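Local coordinates for protein diguanylate cyclase with PAS/PAC sensor (Marinobacter aquaeolei, PDB 3H9W) that probably makes the second messenger cyclic di-GMP from two GTP molecules through its GGDEF domain, the present piece being the N-terminal PAS sensor domain, at residues I5-I19 and I23-V37. Sequence-based numbering, arbitrary orientation.
Sequences IPWKINWQTMAFEYI and IEALLGWPQGSWKSV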
ATOM      1  N   ILE A   5       4.932  -6.154   0.381  1.00 28.11           N
ATOM      2  CA  ILE A   5       4.813  -6.892  -0.863  1.00 20.69           C
ATOM      3  C   ILE A   5       3.774  -6.236  -1.748  1.00 17.79           C
ATOM      4  O   ILE A   5       2.580  -6.271  -1.447  1.00 18.90           O
ATOM      5  CB  ILE A   5       4.380  -8.348  -0.608  1.00 21.31           C
ATOM      6  CG1 ILE A   5       5.367  -9.018   0.350  1.00 31.22           C
ATOM      7  CG2 ILE A   5       4.330  -9.106  -1.925  1.00 25.58           C
ATOM      8  CD1 ILE A   5       4.841 -10.288   0.980  1.00 24.36           C
ATOM      9  N   PRO A   6       4.214  -5.615  -2.851  1.00 19.79           N
ATOM     10  CA  PRO A   6       3.291  -4.955  -3.770  1.00 17.92           C
ATOM     11  C   PRO A   6       2.587  -5.971  -4.660  1.00 19.42           C
ATOM     12  O   PRO A   6       3.149  -7.021  -4.978  1.00 19.71           O
ATOM     13  CB  PRO A   6       4.209  -4.027  -4.563  1.00 20.73           C
ATOM     14  CG  PRO A   6       5.471  -4.842  -4.665  1.00 22.08           C
ATOM     15  CD  PRO A   6       5.617  -5.396  -3.256  1.00 25.75           C
ATOM     16  N   TRP A   7       1.352  -5.664  -5.040  1.00 17.94           N
ATOM     17  CA  TRP A   7       0.592  -6.547  -5.917  1.00 22.45           C
ATOM     18  C   TRP A   7      -0.534  -5.775  -6.596  1.00 20.22           C
ATOM     19  O   TRP A   7      -0.920  -4.688  -6.153  1.00 22.00           O
ATOM     20  CB  TRP A   7       0.004  -7.725  -5.133  1.00 19.85           C
ATOM     21  CG  TRP A   7      -0.906  -7.308  -4.033  1.00 18.90           C
ATOM     22  CD1 TRP A   7      -0.577  -7.110  -2.721  1.00 14.29           C
ATOM     23  CD2 TRP A   7      -2.292  -6.963  -4.159  1.00 27.05           C
ATOM     24  NE1 TRP A   7      -1.677  -6.659  -2.020  1.00 21.14           N
ATOM     25  CE2 TRP A   7      -2.740  -6.560  -2.881  1.00 18.00           C
ATOM     26  CE3 TRP A   7      -3.199  -6.957  -5.229  1.00 20.51           C
ATOM     27  CZ2 TRP A   7      -4.049  -6.148  -2.645  1.00 17.74           C
ATOM     28  CZ3 TRP A   7      -4.503  -6.548  -4.995  1.00 25.38           C
ATOM     29  CH2 TRP A   7      -4.917  -6.149  -3.708  1.00 25.27           C
ATOM     30  N   LYS A   8      -1.054  -6.354  -7.671  1.00 20.28           N
ATOM     31  CA  LYS A   8      -2.142  -5.765  -8.433  1.00 21.11           C
ATOM     32  C   LYS A   8      -2.948  -6.898  -9.040  1.00 23.14           C
ATOM     33  O   LYS A   8      -2.384  -7.912  -9.468  1.00 22.99           O
ATOM     34  CB  LYS A   8      -1.617  -4.871  -9.555  1.00 29.36           C
ATOM     35  CG  LYS A   8      -2.724  -4.209 -10.372  1.00 34.55           C
ATOM     36  CD  LYS A   8      -2.161  -3.418 -11.542  1.00 39.86           C
ATOM     37  CE  LYS A   8      -3.261  -2.683 -12.299  1.00 41.73           C
ATOM     38  NZ  LYS A   8      -2.711  -1.896 -13.434  1.00 42.59           N
ATOM     39  N   ILE A   9      -4.263  -6.720  -9.062  1.00 19.62           N
ATOM     40  CA  ILE A   9      -5.186  -7.710  -9.606  1.00 24.24           C
ATOM     41  C   ILE A   9      -6.072  -7.097 -10.686  1.00 27.90           C
ATOM     42  O   ILE A   9      -6.657  -6.030 -10.490  1.00 30.91           O
ATOM     43  CB  ILE A   9      -6.123  -8.272  -8.510  1.00 25.99           C
ATOM     44  CG1 ILE A   9      -5.345  -9.182  -7.559  1.00 24.49           C
ATOM     45  CG2 ILE A   9      -7.285  -9.030  -9.156  1.00 25.29           C
ATOM     46  CD1 ILE A   9      -5.048 -10.541  -8.124  1.00 47.04           C
ATOM     47  N   ASN A  10      -6.168  -7.776 -11.823  1.00 30.35           N
ATOM     48  CA  ASN A  10      -7.019  -7.322 -12.921  1.00 28.47           C
ATOM     49  C   ASN A  10      -8.426  -7.736 -12.508  1.00 26.89           C
ATOM     50  O   ASN A  10      -8.713  -8.921 -12.383  1.00 26.53           O
ATOM     51  CB  ASN A  10      -6.608  -8.021 -14.224  1.00 32.31           C
ATOM     52  CG  ASN A  10      -7.498  -7.649 -15.397  1.00 42.94           C
ATOM     53  OD1 ASN A  10      -8.677  -7.994 -15.431  1.00 51.20           O
ATOM     54  ND2 ASN A  10      -6.933  -6.937 -16.361  1.00 43.03           N
ATOM     55  N   TRP A  11      -9.293  -6.757 -12.281  1.00 27.72           N
ATOM     56  CA  TRP A  11     -10.655  -7.017 -11.843  1.00 33.08           C
ATOM     57  C   TRP A  11     -11.460  -7.924 -12.772  1.00 33.64           C
ATOM     58  O   TRP A  11     -12.170  -8.817 -12.311  1.00 32.02           O
ATOM     59  CB  TRP A  11     -11.393  -5.692 -11.644  1.00 32.81           C
ATOM     60  CG  TRP A  11     -12.801  -5.850 -11.156  1.00 40.44           C
ATOM     61  CD1 TRP A  11     -13.948  -5.569 -11.847  1.00 40.81           C
ATOM     62  CD2 TRP A  11     -13.214  -6.321  -9.867  1.00 33.38           C
ATOM     63  NE1 TRP A  11     -15.048  -5.836 -11.066  1.00 41.10           N
ATOM     64  CE2 TRP A  11     -14.626  -6.301  -9.848  1.00 34.86           C
ATOM     65  CE3 TRP A  11     -12.529  -6.761  -8.727  1.00 33.68           C
ATOM     66  CZ2 TRP A  11     -15.366  -6.702  -8.731  1.00 36.27           C
ATOM     67  CZ3 TRP A  11     -13.264  -7.161  -7.616  1.00 29.26           C
ATOM     68  CH2 TRP A  11     -14.671  -7.129  -7.628  1.00 33.74           C
ATOM     69  N   GLN A  12     -11.341  -7.702 -14.075  1.00 32.73           N
ATOM     70  CA  GLN A  12     -12.087  -8.493 -15.052  1.00 36.61           C
ATOM     71  C   GLN A  12     -11.748  -9.980 -15.018  1.00 37.39           C
ATOM     72  O   GLN A  12     -12.640 -10.823 -14.969  1.00 39.87           O
ATOM     73  CB  GLN A  12     -11.845  -7.946 -16.461  1.00 42.25           C
ATOM     74  CG  GLN A  12     -12.904  -8.361 -17.465  1.00 58.20           C
ATOM     75  CD  GLN A  12     -14.306  -8.031 -16.983  1.00 59.69           C
ATOM     76  OE1 GLN A  12     -14.591  -6.897 -16.590  1.00 61.66           O
ATOM     77  NE2 GLN A  12     -15.191  -9.022 -17.014  1.00 59.81           N
ATOM     78  N   THR A  13     -10.460 -10.300 -15.042  1.00 35.05           N
ATOM     79  CA  THR A  13     -10.018 -11.691 -15.029  1.00 31.46           C
ATOM     80  C   THR A  13      -9.721 -12.201 -13.620  1.00 38.26           C
ATOM     81  O   THR A  13      -9.607 -13.409 -13.397  1.00 33.89           O
ATOM     82  CB  THR A  13      -8.748 -11.861 -15.864  1.00 37.02           C
ATOM     83  OG1 THR A  13      -7.686 -11.109 -15.265  1.00 36.05           O
ATOM     84  CG2 THR A  13      -8.970 -11.355 -17.281  1.00 37.42           C
HETATM   85  N   MSE A  14      -9.602 -11.273 -12.674  1.00 27.79           N
HETATM   86  CA  MSE A  14      -9.293 -11.605 -11.289  1.00 26.95           C
HETATM   87  C   MSE A  14      -7.945 -12.310 -11.205  1.00 26.81           C
HETATM   88  O   MSE A  14      -7.724 -13.159 -10.341  1.00 32.90           O
HETATM   89  CB  MSE A  14     -10.383 -12.491 -10.682  1.00 27.86           C
HETATM   90  CG  MSE A  14     -11.712 -11.782 -10.472  1.00 39.75           C
HETATM   91 SE   MSE A  14     -11.559 -10.175  -9.392  1.00 48.17          SE
HETATM   92  CE  MSE A  14     -11.752 -10.976  -7.637  1.00 42.14           C
ATOM     93  N   ALA A  15      -7.042 -11.955 -12.109  1.00 23.27           N
ATOM     94  CA  ALA A  15      -5.716 -12.551 -12.121  1.00 23.00           C
ATOM     95  C   ALA A  15      -4.689 -11.533 -11.635  1.00 28.13           C
ATOM     96  O   ALA A  15      -4.890 -10.326 -11.767  1.00 30.43           O
ATOM     97  CB  ALA A  15      -5.363 -13.014 -13.528  1.00 31.94           C
ATOM     98  N   PHE A  16      -3.595 -12.024 -11.066  1.00 25.08           N
ATOM     99  CA  PHE A  16      -2.538 -11.148 -10.581  1.00 25.51           C
ATOM    100  C   PHE A  16      -1.746 -10.588 -11.754  1.00 32.82           C
ATOM    101  O   PHE A  16      -1.249 -11.340 -12.593  1.00 32.22           O
ATOM    102  CB  PHE A  16      -1.588 -11.913  -9.655  1.00 24.24           C
ATOM    103  CG  PHE A  16      -2.027 -11.943  -8.220  1.00 24.99           C
ATOM    104  CD1 PHE A  16      -1.827 -10.837  -7.395  1.00 24.80           C
ATOM    105  CD2 PHE A  16      -2.646 -13.070  -7.690  1.00 26.89           C
ATOM    106  CE1 PHE A  16      -2.232 -10.856  -6.065  1.00 25.19           C
ATOM    107  CE2 PHE A  16      -3.056 -13.101  -6.358  1.00 28.85           C
ATOM    108  CZ  PHE A  16      -2.851 -11.993  -5.543  1.00 23.45           C
ATOM    109  N   GLU A  17      -1.641  -9.265 -11.813  1.00 30.10           N
ATOM    110  CA  GLU A  17      -0.882  -8.598 -12.869  1.00 28.41           C
ATOM    111  C   GLU A  17       0.584  -8.724 -12.454  1.00 32.13           C
ATOM    112  O   GLU A  17       1.475  -8.957 -13.277  1.00 28.01           O
ATOM    113  CB  GLU A  17      -1.294  -7.129 -12.952  1.00 36.57           C
ATOM    114  CG  GLU A  17      -1.066  -6.477 -14.301  1.00 51.86           C
ATOM    115  CD  GLU A  17      -2.367  -6.083 -14.980  1.00 57.50           C
ATOM    116  OE1 GLU A  17      -3.183  -6.982 -15.283  1.00 65.25           O
ATOM    117  OE2 GLU A  17      -2.579  -4.872 -15.203  1.00 62.85           O
ATOM    118  N   TYR A  18       0.825  -8.571 -11.157  1.00 26.42           N
ATOM    119  CA  TYR A  18       2.164  -8.698 -10.614  1.00 24.82           C
ATOM    120  C   TYR A  18       2.081  -8.815  -9.099  1.00 26.46           C
ATOM    121  O   TYR A  18       1.072  -8.454  -8.490  1.00 22.16           O
ATOM    122  CB  TYR A  18       3.035  -7.489 -11.006  1.00 29.82           C
ATOM    123  CG  TYR A  18       2.604  -6.156 -10.423  1.00 28.43           C
ATOM    124  CD1 TYR A  18       2.866  -5.832  -9.090  1.00 32.86           C
ATOM    125  CD2 TYR A  18       1.913  -5.225 -11.200  1.00 28.60           C
ATOM    126  CE1 TYR A  18       2.445  -4.614  -8.547  1.00 26.96           C
ATOM    127  CE2 TYR A  18       1.487  -4.008 -10.666  1.00 26.27           C
ATOM    128  CZ  TYR A  18       1.754  -3.709  -9.344  1.00 26.29           C
ATOM    129  OH  TYR A  18       1.320  -2.515  -8.809  1.00 28.62           O
ATOM    130  N   ILE A  19       3.135  -9.362  -8.511  1.00 28.12           N
ATOM    131  CA  ILE A  19       3.242  -9.497  -7.070  1.00 25.73           C
ATOM    132  C   ILE A  19       4.731  -9.547  -6.763  1.00 23.91           C
ATOM    133  O   ILE A  19       5.479 -10.286  -7.398  1.00 30.55           O
ATOM    134  CB  ILE A  19       2.506 -10.764  -6.540  1.00 20.95           C
ATOM    135  CG1 ILE A  19       2.551 -10.774  -5.010  1.00 22.73           C
ATOM    136  CG2 ILE A  19       3.120 -12.026  -7.122  1.00 26.88           C
ATOM    137  CD1 ILE A  19       1.603 -11.787  -4.383  1.00 19.77           C
ATOM    138  N   ILE A  23       7.165 -12.059  -1.745  1.00 21.62           N
ATOM    139  CA  ILE A  23       6.087 -12.979  -1.376  1.00 20.90           C
ATOM    140  C   ILE A  23       6.620 -14.405  -1.241  1.00 27.44           C
ATOM    141  O   ILE A  23       6.066 -15.225  -0.499  1.00 27.21           O
ATOM    142  CB  ILE A  23       4.932 -12.955  -2.421  1.00 20.02           C
ATOM    143  CG1 ILE A  23       3.699 -13.695  -1.876  1.00 21.11           C
ATOM    144  CG2 ILE A  23       5.378 -13.615  -3.712  1.00 22.20           C
ATOM    145  CD1 ILE A  23       3.060 -13.034  -0.648  1.00 25.18           C
ATOM    146  N   GLU A  24       7.705 -14.694  -1.952  1.00 24.32           N
ATOM    147  CA  GLU A  24       8.304 -16.024  -1.915  1.00 23.52           C
ATOM    148  C   GLU A  24       9.091 -16.213  -0.622  1.00 28.19           C
ATOM    149  O   GLU A  24       8.995 -17.257   0.035  1.00 23.72           O
ATOM    150  CB  GLU A  24       9.214 -16.222  -3.134  1.00 35.55           C
ATOM    151  CG  GLU A  24       9.616 -17.666  -3.372  1.00 32.05           C
ATOM    152  CD  GLU A  24      10.352 -17.857  -4.681  1.00 45.19           C
ATOM    153  OE1 GLU A  24       9.897 -17.301  -5.705  1.00 37.08           O
ATOM    154  OE2 GLU A  24      11.377 -18.573  -4.693  1.00 44.81           O
ATOM    155  N   ALA A  25       9.863 -15.202  -0.240  1.00 25.12           N
ATOM    156  CA  ALA A  25      10.634 -15.296   0.992  1.00 26.49           C
ATOM    157  C   ALA A  25       9.683 -15.383   2.184  1.00 25.00           C
ATOM    158  O   ALA A  25       9.943 -16.112   3.142  1.00 26.84           O
ATOM    159  CB  ALA A  25      11.544 -14.080   1.143  1.00 35.97           C
ATOM    160  N   LEU A  26       8.577 -14.643   2.114  1.00 21.09           N
ATOM    161  CA  LEU A  26       7.605 -14.631   3.198  1.00 18.44           C
ATOM    162  C   LEU A  26       6.736 -15.890   3.280  1.00 20.21           C
ATOM    163  O   LEU A  26       6.624 -16.504   4.345  1.00 21.61           O
ATOM    164  CB  LEU A  26       6.688 -13.407   3.082  1.00 20.58           C
ATOM    165  CG  LEU A  26       5.656 -13.257   4.216  1.00 24.09           C
ATOM    166  CD1 LEU A  26       6.392 -13.033   5.530  1.00 23.13           C
ATOM    167  CD2 LEU A  26       4.719 -12.094   3.932  1.00 24.92           C
ATOM    168  N   LEU A  27       6.115 -16.271   2.170  1.00 18.63           N
ATOM    169  CA  LEU A  27       5.227 -17.439   2.175  1.00 18.52           C
ATOM    170  C   LEU A  27       5.748 -18.716   1.509  1.00 24.16           C
ATOM    171  O   LEU A  27       5.039 -19.727   1.458  1.00 19.11           O
ATOM    172  CB  LEU A  27       3.875 -17.047   1.573  1.00 18.73           C
ATOM    173  CG  LEU A  27       3.156 -15.920   2.326  1.00 23.50           C
ATOM    174  CD1 LEU A  27       1.826 -15.619   1.646  1.00 19.21           C
ATOM    175  CD2 LEU A  27       2.926 -16.326   3.777  1.00 20.79           C
ATOM    176  N   GLY A  28       6.972 -18.666   0.991  1.00 18.14           N
ATOM    177  CA  GLY A  28       7.574 -19.840   0.381  1.00 21.57           C
ATOM    178  C   GLY A  28       7.146 -20.286  -1.010  1.00 22.71           C
ATOM    179  O   GLY A  28       7.966 -20.812  -1.764  1.00 24.05           O
ATOM    180  N   TRP A  29       5.881 -20.106  -1.366  1.00 21.20           N
ATOM    181  CA  TRP A  29       5.434 -20.534  -2.687  1.00 19.62           C
ATOM    182  C   TRP A  29       6.214 -19.763  -3.745  1.00 20.87           C
ATOM    183  O   TRP A  29       6.562 -18.605  -3.538  1.00 21.95           O
ATOM    184  CB  TRP A  29       3.936 -20.251  -2.878  1.00 18.77           C
ATOM    185  CG  TRP A  29       3.048 -20.662  -1.734  1.00 22.36           C
ATOM    186  CD1 TRP A  29       2.679 -19.897  -0.667  1.00 24.44           C
ATOM    187  CD2 TRP A  29       2.386 -21.927  -1.570  1.00 25.69           C
ATOM    188  NE1 TRP A  29       1.819 -20.605   0.151  1.00 24.74           N
ATOM    189  CE2 TRP A  29       1.626 -21.853  -0.381  1.00 16.82           C
ATOM    190  CE3 TRP A  29       2.363 -23.114  -2.314  1.00 29.20           C
ATOM    191  CZ2 TRP A  29       0.849 -22.920   0.083  1.00 28.85           C
ATOM    192  CZ3 TRP A  29       1.589 -24.180  -1.856  1.00 30.97           C
ATOM    193  CH2 TRP A  29       0.841 -24.072  -0.665  1.00 25.16           C
ATOM    194  N   PRO A  30       6.510 -20.401  -4.890  1.00 25.74           N
ATOM    195  CA  PRO A  30       7.250 -19.694  -5.940  1.00 24.94           C
ATOM    196  C   PRO A  30       6.482 -18.428  -6.315  1.00 21.38           C
ATOM    197  O   PRO A  30       5.257 -18.451  -6.408  1.00 24.89           O
ATOM    198  CB  PRO A  30       7.277 -20.705  -7.088  1.00 26.45           C
ATOM    199  CG  PRO A  30       7.260 -22.022  -6.376  1.00 31.31           C
ATOM    200  CD  PRO A  30       6.239 -21.797  -5.283  1.00 24.38           C
ATOM    201  N   GLN A  31       7.196 -17.329  -6.515  1.00 20.19           N
ATOM    202  CA  GLN A  31       6.554 -16.078  -6.881  1.00 29.04           C
ATOM    203  C   GLN A  31       5.629 -16.271  -8.079  1.00 26.39           C
ATOM    204  O   GLN A  31       4.507 -15.759  -8.105  1.00 25.31           O
ATOM    205  CB  GLN A  31       7.613 -15.018  -7.199  1.00 22.19           C
ATOM    206  CG  GLN A  31       7.063 -13.730  -7.798  1.00 31.20           C
ATOM    207  CD  GLN A  31       8.158 -12.736  -8.139  1.00 37.09           C
ATOM    208  OE1 GLN A  31       9.307 -13.117  -8.364  1.00 39.01           O
ATOM    209  NE2 GLN A  31       7.805 -11.455  -8.192  1.00 32.00           N
ATOM    210  N   GLY A  32       6.090 -17.033  -9.064  1.00 27.66           N
ATOM    211  CA  GLY A  32       5.284 -17.254 -10.253  1.00 26.20           C
ATOM    212  C   GLY A  32       4.015 -18.065 -10.043  1.00 24.25           C
ATOM    213  O   GLY A  32       3.179 -18.146 -10.945  1.00 26.34           O
ATOM    214  N   SER A  33       3.864 -18.659  -8.859  1.00 18.55           N
ATOM    215  CA  SER A  33       2.692 -19.481  -8.547  1.00 20.72           C
ATOM    216  C   SER A  33       1.452 -18.661  -8.193  1.00 25.82           C
ATOM    217  O   SER A  33       0.339 -19.189  -8.152  1.00 22.46           O
ATOM    218  CB  SER A  33       2.999 -20.425  -7.383  1.00 21.86           C
ATOM    219  OG  SER A  33       3.027 -19.706  -6.159  1.00 27.19           O
ATOM    220  N   TRP A  34       1.641 -17.377  -7.920  1.00 21.46           N
ATOM    221  CA  TRP A  34       0.515 -16.516  -7.585  1.00 19.48           C
ATOM    222  C   TRP A  34      -0.135 -16.047  -8.878  1.00 22.37           C
ATOM    223  O   TRP A  34       0.186 -14.980  -9.393  1.00 25.14           O
ATOM    224  CB  TRP A  34       0.997 -15.327  -6.752  1.00 17.50           C
ATOM    225  CG  TRP A  34       1.481 -15.737  -5.396  1.00 19.98           C
ATOM    226  CD1 TRP A  34       2.701 -16.265  -5.081  1.00 22.99           C
ATOM    227  CD2 TRP A  34       0.730 -15.704  -4.179  1.00 19.04           C
ATOM    228  NE1 TRP A  34       2.757 -16.565  -3.734  1.00 19.76           N
ATOM    229  CE2 TRP A  34       1.559 -16.228  -3.159  1.00 23.42           C
ATOM    230  CE3 TRP A  34      -0.566 -15.286  -3.849  1.00 21.40           C
ATOM    231  CZ2 TRP A  34       1.132 -16.337  -1.824  1.00 19.88           C
ATOM    232  CZ3 TRP A  34      -0.990 -15.392  -2.526  1.00 23.43           C
ATOM    233  CH2 TRP A  34      -0.142 -15.916  -1.530  1.00 18.59           C
ATOM    234  N   LYS A  35      -1.051 -16.865  -9.393  1.00 24.73           N
ATOM    235  CA  LYS A  35      -1.742 -16.587 -10.652  1.00 24.20           C
ATOM    236  C   LYS A  35      -3.037 -15.785 -10.545  1.00 22.90           C
ATOM    237  O   LYS A  35      -3.287 -14.901 -11.367  1.00 27.69           O
ATOM    238  CB  LYS A  35      -2.026 -17.910 -11.375  1.00 24.61           C
ATOM    239  CG  LYS A  35      -0.778 -18.622 -11.875  1.00 26.47           C
ATOM    240  CD  LYS A  35      -0.165 -17.874 -13.050  1.00 23.00           C
ATOM    241  CE  LYS A  35       1.053 -18.594 -13.593  1.00 23.61           C
ATOM    242  NZ  LYS A  35       1.707 -17.813 -14.676  1.00 28.52           N
ATOM    243  N   SER A  36      -3.868 -16.091  -9.554  1.00 23.84           N
ATOM    244  CA  SER A  36      -5.131 -15.375  -9.395  1.00 25.99           C
ATOM    245  C   SER A  36      -5.606 -15.300  -7.952  1.00 23.11           C
ATOM    246  O   SER A  36      -4.978 -15.834  -7.035  1.00 22.11           O
ATOM    247  CB  SER A  36      -6.236 -16.043 -10.216  1.00 30.64           C
ATOM    248  OG  SER A  36      -6.644 -17.260  -9.607  1.00 31.29           O
ATOM    249  N   VAL A  37      -6.749 -14.649  -7.774  1.00 21.83           N
ATOM    250  CA  VAL A  37      -7.352 -14.489  -6.462  1.00 20.38           C
ATOM    251  C   VAL A  37      -7.598 -15.844  -5.816  1.00 20.65           C
ATOM    252  O   VAL A  37      -7.558 -15.981  -4.588  1.00 22.36           O
ATOM    253  CB  VAL A  37      -8.681 -13.718  -6.561  1.00 28.07           C
ATOM    254  CG1 VAL A  37      -8.409 -12.295  -7.026  1.00 31.19           C
ATOM    255  CG2 VAL A  37      -9.616 -14.418  -7.539  1.00 30.67           C
TER
HETATM  256  O   HOH W   1      -1.591 -14.174 -13.265  1.00 35.43           O
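In this PAS fold the opening beta hairpin, strands 5-10 and 15-19, is flanked along its edge strand and packed on one face by the helix and loop of 23-37, and Phe16 and Ile19 of that strand carry much of the contact. A single beta bridge pairs Ala15 with Ser36: Phe16 N donates to Lys35 O (2.9 Å) from above the carbonyl plane, while Val37 N reaches Met14 O (3.1 Å). A water donates to both Phe16 O and Lys35 O, bridging the same two residues a second way. The Phe16 ring turns its CE2 edge to Ser36 O, with Ile9 CD1 over one face. Ile19 CG1 stands anti to the backbone N (chi1 -175°) and, with chi2 also extended, CD1 lies over one face of the Trp34 indole, toward its rim, and within 3.8 Å of Ile23 CG1. Beyond it, Ile5 CD1 presses tightly on Leu26 CD2 (3.5 Å). At the other end, selenomethionine Met14 bends its CE onto Val37 CG1 (3.6 Å). The extended Gln31 sends NE2 to Ile19 O (2.7 Å), in plane with both carbonyl and amide; a leucine here would probably leave that carbonyl without its side-chain donor. Two backbone bonds and one glutamine amide thus fix the edge strand, while apolar branches pack the hairpin against helix and loop.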